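Local coordinates for protein flavodoxin-like domain (Synechococcus elongatus PCC 6301, PDB 3HLY) that probably binds flavin mononucleotide and is likely to take part in electron transfer as the flavodoxin-like domain of a larger flavoprotein, at residues S2-Y7 against A31-D36; L57-S62 against F88-G93. One frame throughout, in Å; residues are numbered along the deposited sequence.

Contact 1: S2-Y7 against A31-D36; sequences SVLIGY and AVEMVD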
loop_
_atom_site.group_PDB
_atom_site.type_symbol
_atom_site.label_atom_id
_atom_site.label_comp_id
_atom_site.label_asym_id
_atom_site.label_seq_id
_atom_site.Cartn_x
_atom_site.Cartn_y
_atom_site.Cartn_z
ATOM N N SER A 2 11.395 6.557 3.163
ATOM C CA SER A 2 10.227 6.167 3.997
ATOM C C SER A 2 9.243 5.338 3.180
ATOM O O SER A 2 9.443 5.108 1.983
ATOM C CB SER A 2 9.511 7.410 4.524
ATOM O OG SER A 2 8.975 8.173 3.453
ATOM N N VAL A 3 8.181 4.885 3.836
ATOM C CA VAL A 3 7.174 4.098 3.155
ATOM C C VAL A 3 5.815 4.798 3.225
ATOM O O VAL A 3 5.397 5.266 4.275
ATOM C CB VAL A 3 7.088 2.688 3.764
ATOM C CG1 VAL A 3 6.006 1.875 3.063
ATOM C CG2 VAL A 3 8.434 1.991 3.624
ATOM N N LEU A 4 5.149 4.897 2.087
ATOM C CA LEU A 4 3.845 5.530 2.039
ATOM C C LEU A 4 2.791 4.442 2.016
ATOM O O LEU A 4 2.822 3.576 1.160
ATOM C CB LEU A 4 3.695 6.370 0.773
ATOM C CG LEU A 4 2.267 6.838 0.429
ATOM C CD1 LEU A 4 1.763 7.847 1.473
ATOM C CD2 LEU A 4 2.259 7.473 -0.943
ATOM N N ILE A 5 1.858 4.494 2.956
ATOM C CA ILE A 5 0.776 3.521 2.972
ATOM C C ILE A 5 -0.500 4.258 2.585
ATOM O O ILE A 5 -0.928 5.196 3.265
ATOM C CB ILE A 5 0.611 2.876 4.356
ATOM C CG1 ILE A 5 1.905 2.138 4.725
ATOM C CG2 ILE A 5 -0.556 1.897 4.343
ATOM C CD1 ILE A 5 1.834 1.384 6.040
ATOM N N GLY A 6 -1.080 3.856 1.460
ATOM C CA GLY A 6 -2.303 4.477 0.989
ATOM C C GLY A 6 -3.458 3.493 1.003
ATOM O O GLY A 6 -3.287 2.317 0.667
ATOM N N TYR A 7 -4.634 3.963 1.405
ATOM C CA TYR A 7 -5.821 3.110 1.456
ATOM C C TYR A 7 -7.071 3.968 1.519
ATOM O O TYR A 7 -6.989 5.190 1.534
ATOM C CB TYR A 7 -5.785 2.197 2.686
ATOM C CG TYR A 7 -5.641 2.945 3.989
ATOM C CD1 TYR A 7 -4.423 3.522 4.348
ATOM C CD2 TYR A 7 -6.730 3.113 4.849
ATOM C CE1 TYR A 7 -4.290 4.251 5.521
ATOM C CE2 TYR A 7 -6.606 3.849 6.035
ATOM C CZ TYR A 7 -5.379 4.413 6.360
ATOM O OH TYR A 7 -5.226 5.137 7.520
ATOM N N ALA A 31 10.067 5.335 8.743
ATOM C CA ALA A 31 9.042 6.369 8.932
ATOM C C ALA A 31 7.875 6.067 8.001
ATOM O O ALA A 31 8.037 6.051 6.786
ATOM C CB ALA A 31 9.595 7.753 8.610
ATOM N N VAL A 32 6.696 5.850 8.572
ATOM C CA VAL A 32 5.535 5.535 7.760
ATOM C C VAL A 32 4.605 6.714 7.525
ATOM O O VAL A 32 4.192 7.397 8.465
ATOM C CB VAL A 32 4.734 4.409 8.403
ATOM C CG1 VAL A 32 3.539 4.057 7.535
ATOM C CG2 VAL A 32 5.648 3.218 8.619
ATOM N N GLU A 33 4.268 6.952 6.267
ATOM C CA GLU A 33 3.365 8.045 5.960
ATOM C C GLU A 33 2.048 7.478 5.449
ATOM O O GLU A 33 1.990 6.853 4.394
ATOM C CB GLU A 33 4.011 8.986 4.937
ATOM C CG GLU A 33 3.201 10.224 4.617
ATOM C CD GLU A 33 4.064 11.344 4.058
ATOM O OE1 GLU A 33 4.828 11.102 3.097
ATOM O OE2 GLU A 33 3.973 12.475 4.580
HETATM N N MSE A 34 0.995 7.690 6.230
HETATM C CA MSE A 34 -0.332 7.192 5.898
HETATM C C MSE A 34 -1.145 8.265 5.191
HETATM O O MSE A 34 -1.104 9.435 5.553
HETATM C CB MSE A 34 -1.047 6.765 7.169
HETATM C CG MSE A 34 -0.118 6.092 8.142
HETATM SE SE MSE A 34 -0.953 4.578 8.943
HETATM C CE MSE A 34 -0.811 3.346 7.468
ATOM N N VAL A 35 -1.894 7.835 4.191
ATOM C CA VAL A 35 -2.713 8.727 3.395
ATOM C C VAL A 35 -4.059 8.072 3.128
ATOM O O VAL A 35 -4.132 6.863 2.930
ATOM C CB VAL A 35 -1.985 9.041 2.062
ATOM C CG1 VAL A 35 -2.967 9.525 1.014
ATOM C CG2 VAL A 35 -0.904 10.086 2.304
ATOM N N ASP A 36 -5.121 8.875 3.162
ATOM C CA ASP A 36 -6.470 8.395 2.900
ATOM C C ASP A 36 -6.751 8.850 1.474
ATOM O O ASP A 36 -6.852 10.047 1.212
ATOM C CB ASP A 36 -7.469 9.046 3.859
ATOM C CG ASP A 36 -8.896 8.551 3.659
ATOM O OD1 ASP A 36 -9.128 7.653 2.818
ATOM O OD2 ASP A 36 -9.796 9.066 4.364
#
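I5 and M34, a selenomethionine, run side by side and point the same way from neighbouring parallel strands. The M34 chain bends at chi2 and chi3 (-138° and 76°), which folds its methyl CE back over the I5 branch point, 3.5 Å from I5 CB and equally close to I5 CG2. Along the same face I5 CD1 reaches V32 CG1 at 3.5 Å, the two side chains crossing at a slant. The Y7 ring extends this row: its CG sits between the backbone N and the carbonyl carbon (chi1 56°), swinging CE1 to 4.1 Å from M34 CE. On the other face L4 CD1 lies against V35 CG2 at 3.6 Å. The ladder beneath is parallel: V3 and I5 give their N-H to A31 and E33 and take E33 and V35 on their carbonyls, E33 N to V3 O at 2.8 Å being nearly straight. A weak bond from Y7 N to V35 O, 3.3 Å, closes it. The two strands and helix 14-27 form the first beta-alpha-beta unit of the flavodoxin-like fold. That helix packs on V32 and Y7, helix 42-51 packs on L4 and V35 and touches E33 on the reverse face, and strand 54-58 continues the sheet beside 3-7, leaving 32-36 at one edge of the sheet.

Contact 2: L57-S62 against F88-G93; sequences LGTPPS and FDSYGG
T59 and S90 are joined by two bonds, each between a hydroxyl of one and a backbone group of the other, where two parallel strands give way to loops. S90 OG donates to T59 O at 2.6 Å, in the carbonyl plane and on a lone pair, while S90 N gives a nearly straight bond (171°) to T59 OG1 at 2.8 Å. T59 OG1 is brought round to meet that N-H by a chi1 of 51°, and its methyl CG2 turns to D89 CA, 3.8 Å away. One step back, G58 CA sits over the centre of one face of the F88 ring, 3.3 Å from its centroid and 15° off the normal, a CH-pi contact. Two backbone bonds fix the register, F88 N to L57 O at 3.2 Å and T59 N to F88 O at 2.9 Å. Further out, D89 OD2 accepts from Y91 N at 2.9 Å, an Asx turn that spans S90. Helix 14-27 packs against F88 through L17, S18 and I21, and I98 of helix 98-107 touches T59 and D89. The buried hydroxyls of T59 and S90 are thus used to tie loop to loop beyond the G58-F88 bridge. These loops follow the carboxy ends of the strands, where flavodoxins hold their flavin, so the bonds probably help shape that site.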
loop_
_atom_site.group_PDB
_atom_site.type_symbol
_atom_site.label_atom_id
_atom_site.label_comp_id
_atom_site.label_asym_id
_atom_site.label_seq_id
_atom_site.Cartn_x
_atom_site.Cartn_y
_atom_site.Cartn_z
ATOM N N LEU A 57 -0.139 -0.281 -0.887
ATOM C CA LEU A 57 -1.483 0.076 -1.315
ATOM C C LEU A 57 -2.534 -1.007 -1.017
ATOM O O LEU A 57 -2.299 -2.197 -1.229
ATOM C CB LEU A 57 -1.448 0.348 -2.820
ATOM C CG LEU A 57 -2.629 1.041 -3.469
ATOM C CD1 LEU A 57 -2.728 2.445 -2.902
ATOM C CD2 LEU A 57 -2.444 1.061 -4.994
ATOM N N GLY A 58 -3.686 -0.594 -0.505
ATOM C CA GLY A 58 -4.755 -1.547 -0.260
ATOM C C GLY A 58 -5.521 -1.571 -1.572
ATOM O O GLY A 58 -5.533 -0.563 -2.276
ATOM N N THR A 59 -6.136 -2.694 -1.931
ATOM C CA THR A 59 -6.882 -2.751 -3.190
ATOM C C THR A 59 -8.085 -1.827 -3.190
ATOM O O THR A 59 -8.879 -1.812 -2.249
ATOM C CB THR A 59 -7.396 -4.162 -3.511
ATOM O OG1 THR A 59 -8.103 -4.675 -2.380
ATOM C CG2 THR A 59 -6.246 -5.092 -3.869
ATOM N N PRO A 60 -8.197 -0.996 -4.230
ATOM C CA PRO A 60 -9.304 -0.054 -4.381
ATOM C C PRO A 60 -10.369 -0.578 -5.325
ATOM O O PRO A 60 -10.077 -1.060 -6.417
ATOM C CB PRO A 60 -8.632 1.199 -4.917
ATOM C CG PRO A 60 -7.511 0.641 -5.742
ATOM C CD PRO A 60 -7.001 -0.532 -4.962
ATOM N N PRO A 61 -11.633 -0.439 -4.925
ATOM C CA PRO A 61 -12.763 -0.901 -5.729
ATOM C C PRO A 61 -12.748 -0.485 -7.169
ATOM O O PRO A 61 -12.357 0.627 -7.515
ATOM C CB PRO A 61 -13.962 -0.278 -5.054
ATOM C CG PRO A 61 -13.405 1.017 -4.543
ATOM C CD PRO A 61 -12.053 0.624 -3.997
ATOM N N SER A 62 -13.236 -1.421 -7.970
ATOM C CA SER A 62 -13.429 -1.346 -9.412
ATOM C C SER A 62 -13.915 -0.016 -9.978
ATOM O O SER A 62 -13.329 0.510 -10.923
ATOM C CB SER A 62 -14.445 -2.400 -9.791
ATOM O OG SER A 62 -13.858 -3.681 -9.772
ATOM N N PHE A 88 -2.002 -5.320 -0.722
ATOM C CA PHE A 88 -2.832 -6.104 0.190
ATOM C C PHE A 88 -4.292 -5.956 -0.212
ATOM O O PHE A 88 -4.758 -4.863 -0.536
ATOM C CB PHE A 88 -2.621 -5.687 1.654
ATOM C CG PHE A 88 -3.209 -4.348 2.030
ATOM C CD1 PHE A 88 -4.540 -4.237 2.409
ATOM C CD2 PHE A 88 -2.400 -3.210 2.099
ATOM C CE1 PHE A 88 -5.060 -3.015 2.864
ATOM C CE2 PHE A 88 -2.911 -1.980 2.552
ATOM C CZ PHE A 88 -4.239 -1.882 2.938
ATOM N N ASP A 89 -5.008 -7.073 -0.225
ATOM C CA ASP A 89 -6.417 -7.046 -0.582
ATOM C C ASP A 89 -7.192 -6.457 0.595
ATOM O O ASP A 89 -7.089 -6.948 1.719
ATOM C CB ASP A 89 -6.895 -8.461 -0.890
ATOM C CG ASP A 89 -8.278 -8.486 -1.500
ATOM O OD1 ASP A 89 -8.609 -9.495 -2.162
ATOM O OD2 ASP A 89 -9.035 -7.504 -1.315
ATOM N N SER A 90 -7.957 -5.403 0.334
ATOM C CA SER A 90 -8.731 -4.747 1.376
ATOM C C SER A 90 -10.018 -5.480 1.768
ATOM O O SER A 90 -10.617 -5.179 2.808
ATOM C CB SER A 90 -9.062 -3.323 0.942
ATOM O OG SER A 90 -9.783 -3.320 -0.273
ATOM N N TYR A 91 -10.423 -6.446 0.942
ATOM C CA TYR A 91 -11.643 -7.228 1.161
ATOM C C TYR A 91 -12.853 -6.304 1.214
ATOM O O TYR A 91 -13.670 -6.387 2.131
ATOM C CB TYR A 91 -11.551 -8.035 2.458
ATOM C CG TYR A 91 -12.562 -9.158 2.565
ATOM C CD1 TYR A 91 -12.743 -10.066 1.518
ATOM C CD2 TYR A 91 -13.315 -9.340 3.726
ATOM C CE1 TYR A 91 -13.651 -11.129 1.625
ATOM C CE2 TYR A 91 -14.227 -10.400 3.845
ATOM C CZ TYR A 91 -14.388 -11.288 2.792
ATOM O OH TYR A 91 -15.283 -12.328 2.905
ATOM N N GLY A 92 -12.954 -5.424 0.224
ATOM C CA GLY A 92 -14.057 -4.484 0.164
ATOM C C GLY A 92 -15.273 -5.020 -0.570
ATOM O O GLY A 92 -15.679 -6.167 -0.367
ATOM N N GLY A 93 -15.861 -4.192 -1.426
ATOM C CA GLY A 93 -17.039 -4.618 -2.166
ATOM C C GLY A 93 -16.692 -5.117 -3.551
ATOM O O GLY A 93 -16.488 -6.312 -3.766
#

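Overall arrangement
Contacts 1 and 2 follow one another along the chain, contact 1 closing before contact 2 opens, and their centres lie about 16 Å apart on opposite sides of the chain's centre. One parallel sheet joins them: strand 3-7 of contact 1 neighbours strand 54-58, on which contact 2 begins. They meet directly at G6 and G58, where G6 O is 3.2 Å from G58 N, a probable hydrogen bond, and L57 CD1 packs on the same oxygen at 3.6 Å. Helix 14-27 touches side chains of both. Contact 1 builds one edge of the sheet; contact 2 joins loops at the carboxy ends of its strands, where a flavin would be expected by family resemblance.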